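Local coordinates for protein EvdO1 (Micromonospora carbonacea, PDB 4XBZ) that probably acts as a metal-dependent oxygenase of the phytanoyl-CoA dioxygenase family, catalysing an oxidative cyclization in orthosomycin biosynthesis, at residues 40-43 with 47-50; 78-83 with 253-258; 125-130 with 181-186; 138-143 with 265-270; 306-309 with 314-317. All blocks are in the same frame, centred on the assembly; numbering follows the deposited sequence.

Contact 1 of 5, residues 40-43 with 47-50; sequences RRTG and EHVT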
# COMPACT_ATOMS: atom_id res chain seq x y z
N ARG A 40 15.65 -8.74 8.92
CA ARG A 40 16.38 -9.98 8.70
C ARG A 40 16.00 -11.02 9.74
O ARG A 40 16.26 -12.20 9.57
CB ARG A 40 17.89 -9.74 8.70
CG ARG A 40 18.36 -8.99 7.45
CD ARG A 40 19.84 -8.63 7.55
NE ARG A 40 20.29 -7.92 6.36
CZ ARG A 40 20.71 -8.53 5.26
NH1 ARG A 40 20.73 -9.86 5.22
NH2 ARG A 40 21.11 -7.82 4.21
N ARG A 41 15.36 -10.56 10.81
CA ARG A 41 14.90 -11.46 11.86
C ARG A 41 13.50 -12.00 11.58
O ARG A 41 13.30 -13.21 11.54
CB ARG A 41 14.92 -10.75 13.21
CG ARG A 41 14.18 -11.52 14.29
CD ARG A 41 14.35 -10.89 15.66
NE ARG A 41 13.88 -11.79 16.70
CZ ARG A 41 14.20 -11.69 17.99
NH1 ARG A 41 15.01 -10.72 18.40
NH2 ARG A 41 13.71 -12.57 18.86
N THR A 42 12.55 -11.10 11.37
CA THR A 42 11.14 -11.48 11.28
C THR A 42 10.60 -11.48 9.85
O THR A 42 9.68 -12.22 9.51
CB THR A 42 10.25 -10.53 12.13
OG1 THR A 42 10.36 -9.20 11.62
CG2 THR A 42 10.70 -10.53 13.59
N GLY A 43 11.19 -10.64 9.00
CA GLY A 43 10.61 -10.33 7.70
C GLY A 43 9.67 -9.16 7.92
O GLY A 43 9.53 -8.67 9.04
N GLU A 47 1.63 -6.29 10.90
CA GLU A 47 1.60 -5.16 11.83
C GLU A 47 2.51 -4.01 11.37
O GLU A 47 2.18 -2.83 11.55
CB GLU A 47 1.99 -5.61 13.25
CG GLU A 47 3.39 -6.20 13.40
CD GLU A 47 3.62 -6.80 14.80
OE1 GLU A 47 4.29 -6.15 15.65
OE2 GLU A 47 3.13 -7.93 15.05
N HIS A 48 3.64 -4.34 10.76
CA HIS A 48 4.57 -3.34 10.24
C HIS A 48 3.92 -2.50 9.12
O HIS A 48 3.99 -1.27 9.12
CB HIS A 48 5.85 -4.00 9.72
CG HIS A 48 6.61 -4.75 10.77
ND1 HIS A 48 7.26 -5.94 10.53
CD2 HIS A 48 6.86 -4.46 12.08
CE1 HIS A 48 7.85 -6.36 11.63
NE2 HIS A 48 7.63 -5.48 12.58
N VAL A 49 3.29 -3.18 8.18
CA VAL A 49 2.61 -2.49 7.09
C VAL A 49 1.53 -1.57 7.67
O VAL A 49 1.44 -0.40 7.29
CB VAL A 49 1.98 -3.47 6.08
CG1 VAL A 49 1.32 -2.72 4.93
CG2 VAL A 49 3.03 -4.44 5.54
N THR A 50 0.76 -2.10 8.62
CA THR A 50 -0.29 -1.34 9.29
C THR A 50 0.29 -0.07 9.91
O THR A 50 -0.19 1.05 9.67
CB THR A 50 -1.02 -2.16 10.40
OG1 THR A 50 -1.69 -3.29 9.84
CG2 THR A 50 -2.03 -1.31 11.11

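Contact 2 of 5, residues 78-83 with 253-258; sequences ALIDRA and QRRVIY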
# COMPACT_ATOMS: atom_id res chain seq x y z
N ALA A 78 33.59 9.53 -0.66
CA ALA A 78 34.11 9.86 -1.98
C ALA A 78 33.29 10.95 -2.66
O ALA A 78 33.85 11.85 -3.26
CB ALA A 78 34.15 8.62 -2.84
N LEU A 79 31.97 10.89 -2.54
CA LEU A 79 31.12 11.87 -3.20
C LEU A 79 31.22 13.23 -2.54
O LEU A 79 31.22 14.27 -3.20
CB LEU A 79 29.66 11.41 -3.22
CG LEU A 79 29.41 10.30 -4.24
CD1 LEU A 79 28.20 9.48 -3.86
CD2 LEU A 79 29.24 10.93 -5.62
N ILE A 80 31.30 13.22 -1.22
CA ILE A 80 31.39 14.46 -0.48
C ILE A 80 32.73 15.11 -0.81
O ILE A 80 32.79 16.31 -1.05
CB ILE A 80 31.24 14.25 1.05
CG1 ILE A 80 29.79 13.87 1.38
CG2 ILE A 80 31.65 15.50 1.80
CD1 ILE A 80 29.54 13.58 2.87
N ASP A 81 33.78 14.30 -0.85
CA ASP A 81 35.12 14.81 -1.15
C ASP A 81 35.13 15.48 -2.53
O ASP A 81 35.73 16.54 -2.73
CB ASP A 81 36.17 13.68 -1.06
CG ASP A 81 37.60 14.18 -1.25
OD1 ASP A 81 37.91 15.33 -0.87
OD2 ASP A 81 38.43 13.40 -1.76
N ARG A 82 34.42 14.86 -3.48
CA ARG A 82 34.30 15.40 -4.83
C ARG A 82 33.62 16.76 -4.85
O ARG A 82 34.08 17.68 -5.53
CB ARG A 82 33.53 14.42 -5.71
CG ARG A 82 32.94 15.03 -6.98
CD ARG A 82 32.16 13.98 -7.76
NE ARG A 82 31.70 14.49 -9.05
CZ ARG A 82 31.05 13.75 -9.94
NH1 ARG A 82 30.80 12.46 -9.70
NH2 ARG A 82 30.66 14.29 -11.09
N ALA A 83 32.55 16.90 -4.07
CA ALA A 83 31.79 18.14 -4.07
C ALA A 83 32.64 19.30 -3.58
O ALA A 83 32.58 20.40 -4.14
CB ALA A 83 30.55 18.00 -3.21
N GLN A 253 28.37 14.62 10.83
CA GLN A 253 28.10 14.86 9.42
C GLN A 253 26.75 14.27 8.97
O GLN A 253 26.15 14.74 7.99
CB GLN A 253 29.24 14.34 8.53
CG GLN A 253 29.27 15.03 7.16
CD GLN A 253 30.39 14.53 6.26
OE1 GLN A 253 30.71 13.33 6.24
NE2 GLN A 253 31.00 15.45 5.50
N ARG A 254 26.28 13.25 9.68
CA ARG A 254 24.92 12.72 9.50
C ARG A 254 24.54 12.53 8.03
O ARG A 254 23.73 13.27 7.49
CB ARG A 254 23.91 13.64 10.19
CG ARG A 254 24.08 13.70 11.70
CD ARG A 254 22.81 13.30 12.40
NE ARG A 254 21.89 12.67 11.47
CZ ARG A 254 20.67 13.11 11.20
NH1 ARG A 254 20.17 14.17 11.81
NH2 ARG A 254 19.94 12.47 10.30
N ARG A 255 25.16 11.55 7.39
CA ARG A 255 24.89 11.30 5.98
C ARG A 255 23.73 10.30 5.82
O ARG A 255 23.74 9.21 6.42
CB ARG A 255 26.15 10.78 5.27
CG ARG A 255 27.40 11.66 5.46
CD ARG A 255 28.67 10.88 5.14
NE ARG A 255 28.87 9.73 6.02
CZ ARG A 255 29.65 8.69 5.73
NH1 ARG A 255 30.30 8.67 4.57
NH2 ARG A 255 29.77 7.68 6.58
N VAL A 256 22.76 10.67 5.00
CA VAL A 256 21.65 9.79 4.66
C VAL A 256 21.44 9.71 3.14
O VAL A 256 21.36 10.74 2.47
CB VAL A 256 20.32 10.24 5.31
CG1 VAL A 256 19.17 9.31 4.89
CG2 VAL A 256 20.45 10.28 6.83
N ILE A 257 21.36 8.49 2.62
CA ILE A 257 21.03 8.26 1.22
C ILE A 257 19.52 8.05 1.07
O ILE A 257 18.97 7.14 1.69
CB ILE A 257 21.78 7.03 0.66
CG1 ILE A 257 23.24 7.37 0.40
CG2 ILE A 257 21.15 6.55 -0.64
CD1 ILE A 257 24.06 6.17 0.01
N TYR A 258 18.87 8.92 0.29
CA TYR A 258 17.41 8.88 0.10
C TYR A 258 17.03 8.39 -1.28
O TYR A 258 17.41 8.98 -2.30
CB TYR A 258 16.77 10.27 0.30
CG TYR A 258 16.70 10.73 1.74
CD1 TYR A 258 15.70 10.28 2.60
CD2 TYR A 258 17.65 11.62 2.25
CE1 TYR A 258 15.64 10.70 3.93
CE2 TYR A 258 17.60 12.04 3.57
CZ TYR A 258 16.59 11.57 4.42
OH TYR A 258 16.55 12.00 5.74

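Contact 3 of 5, residues 125-130 with 181-186; sequences PLLLRI and AGIYLD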
# COMPACT_ATOMS: atom_id res chain seq x y z
N PRO A 125 17.44 -6.25 -2.60
CA PRO A 125 16.22 -7.06 -2.66
C PRO A 125 15.35 -6.97 -1.40
O PRO A 125 14.14 -7.12 -1.53
CB PRO A 125 16.76 -8.48 -2.84
CG PRO A 125 18.13 -8.45 -2.21
CD PRO A 125 18.66 -7.08 -2.48
N LEU A 126 15.93 -6.73 -0.22
CA LEU A 126 15.11 -6.54 0.98
C LEU A 126 14.41 -5.18 0.92
O LEU A 126 13.22 -5.06 1.23
CB LEU A 126 15.94 -6.67 2.26
CG LEU A 126 16.50 -8.06 2.60
CD1 LEU A 126 17.09 -8.12 4.01
CD2 LEU A 126 15.45 -9.16 2.40
N LEU A 127 15.16 -4.16 0.51
CA LEU A 127 14.60 -2.83 0.30
C LEU A 127 13.42 -2.88 -0.69
O LEU A 127 12.30 -2.43 -0.38
CB LEU A 127 15.68 -1.87 -0.18
CG LEU A 127 15.29 -0.45 -0.58
CD1 LEU A 127 14.49 0.24 0.51
CD2 LEU A 127 16.54 0.39 -0.94
N LEU A 128 13.66 -3.45 -1.87
CA LEU A 128 12.65 -3.50 -2.93
C LEU A 128 11.43 -4.40 -2.62
O LEU A 128 10.30 -4.08 -3.00
CB LEU A 128 13.30 -3.95 -4.23
CG LEU A 128 14.38 -3.02 -4.76
CD1 LEU A 128 15.09 -3.68 -5.94
CD2 LEU A 128 13.76 -1.69 -5.19
N ARG A 129 11.64 -5.50 -1.90
CA ARG A 129 10.51 -6.34 -1.51
C ARG A 129 9.63 -5.65 -0.49
O ARG A 129 8.41 -5.87 -0.46
CB ARG A 129 10.98 -7.70 -0.98
CG ARG A 129 11.26 -8.69 -2.11
CD ARG A 129 11.24 -10.15 -1.65
NE ARG A 129 12.52 -10.60 -1.12
CZ ARG A 129 13.59 -10.87 -1.86
NH1 ARG A 129 13.56 -10.72 -3.18
NH2 ARG A 129 14.71 -11.28 -1.27
N ILE A 130 10.23 -4.81 0.36
CA ILE A 130 9.45 -4.00 1.29
C ILE A 130 8.67 -2.95 0.53
O ILE A 130 7.46 -2.80 0.74
CB ILE A 130 10.32 -3.30 2.34
CG1 ILE A 130 10.94 -4.31 3.31
CG2 ILE A 130 9.48 -2.26 3.08
CD1 ILE A 130 12.07 -3.72 4.14
N ALA A 181 12.80 6.41 1.21
CA ALA A 181 13.61 5.47 1.97
C ALA A 181 14.93 6.13 2.31
O ALA A 181 15.71 6.49 1.41
CB ALA A 181 13.83 4.20 1.21
N GLY A 182 15.18 6.31 3.61
CA GLY A 182 16.38 6.96 4.09
C GLY A 182 17.31 5.92 4.66
O GLY A 182 17.01 5.32 5.69
N ILE A 183 18.42 5.69 3.97
CA ILE A 183 19.41 4.71 4.43
C ILE A 183 20.57 5.43 5.13
O ILE A 183 21.25 6.29 4.55
CB ILE A 183 19.89 3.87 3.26
CG1 ILE A 183 18.67 3.29 2.55
CG2 ILE A 183 20.83 2.78 3.73
CD1 ILE A 183 18.99 2.43 1.35
N TYR A 184 20.76 5.11 6.40
CA TYR A 184 21.67 5.87 7.26
C TYR A 184 23.10 5.36 7.23
O TYR A 184 23.37 4.19 7.53
CB TYR A 184 21.12 5.88 8.69
CG TYR A 184 20.00 6.87 8.85
CD1 TYR A 184 18.81 6.71 8.14
CD2 TYR A 184 20.13 7.96 9.69
CE1 TYR A 184 17.78 7.62 8.27
CE2 TYR A 184 19.10 8.86 9.83
CZ TYR A 184 17.92 8.68 9.11
OH TYR A 184 16.89 9.59 9.23
N LEU A 185 24.02 6.25 6.87
CA LEU A 185 25.43 5.92 6.81
C LEU A 185 26.09 6.28 8.15
O LEU A 185 27.09 5.69 8.54
CB LEU A 185 26.13 6.68 5.68
CG LEU A 185 25.53 6.57 4.28
CD1 LEU A 185 26.54 6.94 3.21
CD2 LEU A 185 24.95 5.19 4.04
N ASP A 186 25.51 7.26 8.83
CA ASP A 186 26.02 7.67 10.12
C ASP A 186 24.90 7.54 11.14
O ASP A 186 23.72 7.60 10.77
CB ASP A 186 26.57 9.09 10.05
CG ASP A 186 27.61 9.24 8.97
OD1 ASP A 186 28.53 8.39 8.90
OD2 ASP A 186 27.49 10.20 8.18

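Contact 4 of 5, residues 138-143 with 265-270; sequences NLIPTW and EVEWQL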
# COMPACT_ATOMS: atom_id res chain seq x y z
N ASN A 138 3.96 -2.04 -9.10
CA ASN A 138 4.39 -1.16 -10.20
C ASN A 138 5.30 -0.04 -9.72
O ASN A 138 5.35 1.03 -10.35
CB ASN A 138 3.19 -0.53 -10.93
CG ASN A 138 2.10 -1.54 -11.25
OD1 ASN A 138 2.38 -2.64 -11.72
ND2 ASN A 138 0.85 -1.16 -11.00
N LEU A 139 5.99 -0.27 -8.61
CA LEU A 139 6.89 0.73 -8.06
C LEU A 139 7.96 1.17 -9.07
O LEU A 139 8.50 0.37 -9.83
CB LEU A 139 7.57 0.21 -6.79
CG LEU A 139 8.68 -0.82 -6.99
CD1 LEU A 139 10.02 -0.26 -6.48
CD2 LEU A 139 8.33 -2.10 -6.28
N ILE A 140 8.25 2.46 -9.09
CA ILE A 140 9.43 2.92 -9.79
C ILE A 140 10.24 3.82 -8.86
O ILE A 140 9.68 4.49 -7.99
CB ILE A 140 9.09 3.66 -11.09
CG1 ILE A 140 8.19 4.87 -10.82
CG2 ILE A 140 8.43 2.72 -12.09
CD1 ILE A 140 8.41 6.02 -11.81
N PRO A 141 11.57 3.82 -9.03
CA PRO A 141 12.44 4.76 -8.30
C PRO A 141 12.43 6.16 -8.91
O PRO A 141 12.51 6.29 -10.13
CB PRO A 141 13.82 4.11 -8.44
CG PRO A 141 13.75 3.40 -9.79
CD PRO A 141 12.34 2.87 -9.86
N THR A 142 12.32 7.20 -8.09
CA THR A 142 12.26 8.55 -8.64
C THR A 142 13.49 9.35 -8.23
O THR A 142 14.56 9.18 -8.81
CB THR A 142 10.95 9.29 -8.22
OG1 THR A 142 10.83 9.28 -6.80
CG2 THR A 142 9.69 8.60 -8.85
N TRP A 143 13.34 10.23 -7.26
CA TRP A 143 14.47 10.93 -6.69
C TRP A 143 15.44 9.96 -6.06
O TRP A 143 15.03 8.98 -5.42
CB TRP A 143 14.00 11.98 -5.67
CG TRP A 143 13.51 13.27 -6.31
CD1 TRP A 143 14.23 14.43 -6.49
CD2 TRP A 143 12.21 13.52 -6.88
NE1 TRP A 143 13.45 15.38 -7.13
CE2 TRP A 143 12.21 14.84 -7.37
CE3 TRP A 143 11.04 12.75 -7.00
CZ2 TRP A 143 11.09 15.42 -7.98
CZ3 TRP A 143 9.93 13.33 -7.62
CH2 TRP A 143 9.96 14.64 -8.10
N GLU A 265 1.43 3.71 -12.06
CA GLU A 265 0.13 4.15 -12.56
C GLU A 265 -0.22 5.53 -12.01
O GLU A 265 -1.02 6.25 -12.61
CB GLU A 265 -0.99 3.15 -12.22
CG GLU A 265 -1.43 3.14 -10.75
CD GLU A 265 -0.60 2.22 -9.89
OE1 GLU A 265 0.48 1.77 -10.35
OE2 GLU A 265 -1.03 1.94 -8.75
N VAL A 266 0.36 5.90 -10.88
CA VAL A 266 0.11 7.22 -10.30
C VAL A 266 0.86 8.28 -11.09
O VAL A 266 0.30 9.33 -11.42
CB VAL A 266 0.51 7.29 -8.81
CG1 VAL A 266 0.65 8.75 -8.33
CG2 VAL A 266 -0.48 6.47 -7.94
N GLU A 267 2.13 8.00 -11.40
CA GLU A 267 2.93 8.90 -12.24
C GLU A 267 2.29 9.04 -13.61
O GLU A 267 2.15 10.15 -14.14
CB GLU A 267 4.37 8.41 -12.39
CG GLU A 267 5.32 8.92 -11.28
CD GLU A 267 5.86 10.30 -11.56
OE1 GLU A 267 5.56 10.86 -12.64
OE2 GLU A 267 6.58 10.84 -10.71
N TRP A 268 1.90 7.90 -14.17
CA TRP A 268 1.28 7.88 -15.48
C TRP A 268 0.12 8.86 -15.56
O TRP A 268 0.05 9.62 -16.52
CB TRP A 268 0.84 6.46 -15.82
CG TRP A 268 -0.00 6.34 -17.04
CD1 TRP A 268 0.28 6.81 -18.30
CD2 TRP A 268 -1.28 5.70 -17.12
NE1 TRP A 268 -0.75 6.50 -19.16
CE2 TRP A 268 -1.72 5.82 -18.46
CE3 TRP A 268 -2.10 5.03 -16.20
CZ2 TRP A 268 -2.94 5.29 -18.89
CZ3 TRP A 268 -3.31 4.51 -16.63
CH2 TRP A 268 -3.72 4.65 -17.96
N GLN A 269 -0.74 8.90 -14.55
CA GLN A 269 -1.97 9.72 -14.61
C GLN A 269 -1.88 11.06 -13.92
O GLN A 269 -2.62 11.98 -14.26
CB GLN A 269 -3.17 8.97 -14.00
CG GLN A 269 -3.67 7.80 -14.80
CD GLN A 269 -5.09 7.42 -14.44
OE1 GLN A 269 -5.52 7.51 -13.28
NE2 GLN A 269 -5.85 7.00 -15.45
N LEU A 270 -1.04 11.18 -12.90
CA LEU A 270 -1.02 12.42 -12.14
C LEU A 270 0.31 13.16 -12.23
O LEU A 270 0.43 14.27 -11.74
CB LEU A 270 -1.36 12.14 -10.67
CG LEU A 270 -2.67 11.39 -10.38
CD1 LEU A 270 -2.86 11.22 -8.89
CD2 LEU A 270 -3.90 12.05 -11.01

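Contact 5 of 5, residues 306-309 with 314-317; sequences YQPA and HWVD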
# COMPACT_ATOMS: atom_id res chain seq x y z
N TYR A 306 11.09 -7.99 -10.31
CA TYR A 306 10.25 -6.83 -10.65
C TYR A 306 9.18 -7.18 -11.71
O TYR A 306 9.50 -7.41 -12.87
CB TYR A 306 11.12 -5.67 -11.12
CG TYR A 306 10.38 -4.38 -11.42
CD1 TYR A 306 9.48 -3.83 -10.51
CD2 TYR A 306 10.61 -3.70 -12.60
CE1 TYR A 306 8.81 -2.62 -10.80
CE2 TYR A 306 9.97 -2.51 -12.90
CZ TYR A 306 9.08 -1.97 -12.01
OH TYR A 306 8.47 -0.77 -12.37
N GLN A 307 7.92 -7.18 -11.30
CA GLN A 307 6.83 -7.66 -12.16
C GLN A 307 5.61 -6.75 -12.09
O GLN A 307 4.64 -7.06 -11.42
CB GLN A 307 6.42 -9.09 -11.77
CG GLN A 307 7.51 -10.16 -11.98
CD GLN A 307 7.88 -10.36 -13.45
OE1 GLN A 307 7.09 -10.06 -14.35
NE2 GLN A 307 9.10 -10.85 -13.70
N PRO A 308 5.65 -5.61 -12.78
CA PRO A 308 4.46 -4.76 -12.74
C PRO A 308 3.38 -5.27 -13.69
O PRO A 308 3.66 -6.17 -14.47
CB PRO A 308 4.99 -3.40 -13.19
CG PRO A 308 6.21 -3.69 -13.93
CD PRO A 308 6.81 -4.92 -13.35
N ALA A 309 2.18 -4.71 -13.61
CA ALA A 309 1.13 -5.04 -14.58
C ALA A 309 1.64 -4.80 -16.00
O ALA A 309 2.42 -3.87 -16.22
CB ALA A 309 -0.11 -4.23 -14.31
N HIS A 314 7.29 -0.58 -19.60
CA HIS A 314 7.64 0.42 -20.59
C HIS A 314 9.14 0.44 -20.84
O HIS A 314 9.66 1.30 -21.55
CB HIS A 314 7.17 1.80 -20.13
CG HIS A 314 5.68 1.94 -20.08
ND1 HIS A 314 4.88 1.78 -21.19
CD2 HIS A 314 4.85 2.22 -19.05
CE1 HIS A 314 3.62 1.95 -20.85
NE2 HIS A 314 3.57 2.22 -19.56
N TRP A 315 9.84 -0.52 -20.26
CA TRP A 315 11.29 -0.53 -20.30
C TRP A 315 11.84 -1.09 -21.60
O TRP A 315 13.01 -1.45 -21.68
CB TRP A 315 11.84 -1.33 -19.13
CG TRP A 315 11.50 -2.80 -19.12
CD1 TRP A 315 12.01 -3.77 -19.95
CD2 TRP A 315 10.63 -3.48 -18.21
NE1 TRP A 315 11.49 -4.99 -19.62
CE2 TRP A 315 10.64 -4.84 -18.55
CE3 TRP A 315 9.83 -3.06 -17.14
CZ2 TRP A 315 9.88 -5.79 -17.86
CZ3 TRP A 315 9.09 -4.00 -16.46
CH2 TRP A 315 9.12 -5.35 -16.82
N VAL A 316 10.99 -1.17 -22.61
CA VAL A 316 11.46 -1.51 -23.94
C VAL A 316 11.07 -0.39 -24.91
O VAL A 316 11.43 -0.41 -26.07
CB VAL A 316 10.88 -2.86 -24.43
CG1 VAL A 316 11.18 -3.96 -23.40
CG2 VAL A 316 9.38 -2.75 -24.69
N ASP A 317 10.32 0.60 -24.39
CA ASP A 317 9.81 1.71 -25.20
C ASP A 317 10.90 2.60 -25.76
O ASP A 317 10.70 3.30 -26.76
CB ASP A 317 8.87 2.59 -24.38
CG ASP A 317 7.54 1.93 -24.11
OD1 ASP A 317 7.43 0.69 -24.27
OD2 ASP A 317 6.60 2.66 -23.72

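Contact 1 of 5, residues 40-43 with 47-50
His48 reaches out from the first turn of helix 46-55 to meet Thr42 and Gly43 in the loop that leads into that helix, a short-range closure of 67 Å² without a direct hydrogen bond across it. Glu47 comes first along the helix; it stays clear of the loop and instead lays CG over one face of the imidazole, 4.1 Å above the ring plane of His48 and toward its rim. His48 itself carries the contact. Its CG stands anti to its own carbonyl carbon (chi1 -61°), which sends the ring toward the loop with an edge leading: CE1 comes to 3.8 Å from Thr42 OG1, which lies in the ring plane, while ND1 is 3.9 Å from Gly43 O. The polar business of ND1 lies with the backbone N of Leu45, a hydrogen bond to the residue just ahead of its helix, which would hold the ring's rotation. On the loop side, Thr42 OG1 donates to Gly43 O over 2.8 Å, in the carbonyl plane and on a lone pair; Asp38 O is a weak alternative acceptor. With phi at 88°, Gly43 adopts a conformation in which a CB would collide with the carbonyl O of Thr42. Val49 and Thr50 then turn elsewhere: Val49 packs on Leu44 and on Leu134 of helix 125-134, and Thr50 OG1 bonds to Glu132 of the second subunit. The turn thus joins strand 36-38, at one border of the large sheet, to a helix that touches both helix 125-134 and the second subunit.

Contact 2 of 5, residues 78-83 with 253-258
Ile80 projects from helix 66-86 into the angle between the side chains of Gln253 and Arg255. CB points at the segment 253-258 but stops short of it, and the two branches do the touching. CG2, the short branch, comes to 3.8 Å from Gln253 NE2. The longer branch runs through CG1 in an extended course (chi2 178°), carrying CD1 between the two partners. There CD1 sits above the amide plane of Gln253 at nearly equal distances from its atoms, 3.5 Å from NE2 and 3.6 Å from OE1. Ile80 CD1 also abuts the aliphatic part of Arg255, 3.6 Å from Arg255 CD and 3.9 Å from Arg255 CG. Here helix 66-86 packs beside the large sheet of the double-stranded beta-helix, at the entry to strand 256-263; Met146 and Phe148, from the neighbouring strand 139-147 and the loop after it, also touch Ile80. With an alanine here in place of Gln253, a gap would probably open over CD1 of Ile80, leaving its ethyl arm less confined on that side. Arg255 bends at chi3 (-62°), which lets its methylenes face the isoleucine while the guanidinium turns to polar partners: NE forms a salt bridge with Asp186, and NH1 bonds to the carbonyl O of Gln73, one more link to helix 66-86.

Contact 3 of 5, residues 125-130 with 181-186
Leu127 of helix 125-134 divides its two methyls between Ala181 and Ile183 of strand 179-184. With CG anti to the backbone N (chi1 175°), the leucine stretches away from the helix toward the sheet, and chi2 of 52° turns the fork so that its methyls face different partners. CD1 lies 4.1 Å from Ala181 CB, whereas CD2 comes to 3.9 Å from Ile183 CD1. Ile183 answers with an extended long branch: CG1 is anti to the carbonyl carbon and chi2 is 179°, bringing CD1 to the meeting point while CG2 remains behind beside the carbonyl. The two side chains pass at a slant. Ala181 and Ile183, two apart on a beta strand, offer their side chains on the same face, and Gly182 between them takes no part. Both are bonded through the backbone to strand 256-263, Ala181 with Phe259 and Ile183 with Ile257, and Leu127 also packs on Phe259 and Tyr261 of that strand. The helix covers a central region of the large sheet of the double-stranded beta-helix. Nickel, held by His160, Asp162 and His244, is about 12 Å from the Ala181 side chain, too far for direct involvement. Every touching atom is a methyl carbon and all three residues are buried, so the contact rests on dispersion and exclusion of water, with no hydrogen bond or charge to direct it.

Contact 4 of 5, residues 138-143 with 265-270
Asn138, just ahead of strand 139-147, is joined to Glu265 of helix 264-270, which follows strand 256-263, the antiparallel neighbour of strand 139-147 in the large sheet of the double-stranded beta-helix. This end is tight. Asn138 ND2 donates to Glu265 OE1 over 3.0 Å in a nearly straight bond (164°), and the acceptor lies close to the amide plane. Glu265 bends at its second torsion to bring its carboxylate back to the strand. The other amide atom, Asn138 OD1, accepts from the backbone N of Ala309, so both ends of the amide are gripped and its rotation is fixed. With a leucine in place of Asn138, Glu265 OE1 would probably be left without this donor and Ala309 N without its acceptor. Farther along the spacing is wider, though the residues are buried: Ile140 CD1 is 4.3 Å from Glu267 CG, and Thr142 CG2 equally distant from Glu267 OE2, whose hydrogen-bond partner is His273. Past the contact, partly exposed Gln269 bonds through OE1 to the backbone N of Gly171 of the second subunit. The Asn138 amide and Glu265 carboxylate planes stand 85° apart, and ND2 meets OE1 from 52° out of the carboxylate plane.

Contact 5 of 5, residues 306-309 with 314-317
In the C-terminal loop region that follows helix 275-293, the irregular segments 306-309 and 314-317 are brought together by Trp315, whose indole meets Tyr306 and Pro308. Trp315 leads with CZ3, which lies 3.8 Å from Pro308 CG and 4.0 Å from Tyr306 CE2. The proline CG sits at the indole edge, close to its plane. Toward the tyrosine the approach is oblique: the phenol and the six-membered indole ring are inclined by 40°, with centroids 5.9 Å apart. Pro308 also covers the phenol, its CD 3.8 Å above the centre of the Tyr306 ring, and thereby fills the corner between the two aromatics. With CG anti to the backbone N (chi1 -176°), the Tyr306 ring extends toward helix 275-293, where its OH bonds to Gln282 NE2. From the same helix Arg286 makes a cation-pi contact with Trp315. Away from the indole, His314 ND1 donates to Asp317 OD2 over 3.2 Å in a bent bond (136°), within the turn closed by Asp317 N on His314 O. Across the two segments the attraction is apolar, while hydrogen bonding and cation-pi contacts with the helix would fix the orientation of the rings.

Contacts 2, 3 and 4 all reach the large sheet of the double-stranded beta-helix, where strands 179-184, 256-263 and 139-147 lie side by side. Contact 3 is nested within the chain loop closed by contact 2, their centres 16 Å apart. Contacts 3 and 4 meet where Leu128 CD2 lies 4.2 Å from Leu139 CD1. Contacts 4 and 5, 12 Å between centres, are joined by the Asn138-Ala309 hydrogen bond and a weak one between Tyr306 OH and Leu139 O; both, like contact 1, touch the second subunit. Arg40 of contact 1 packs on Leu126 of contact 3. Neither contact 3 nor contact 4 touches the nickel, which is about 13 Å from the Thr142 side chain.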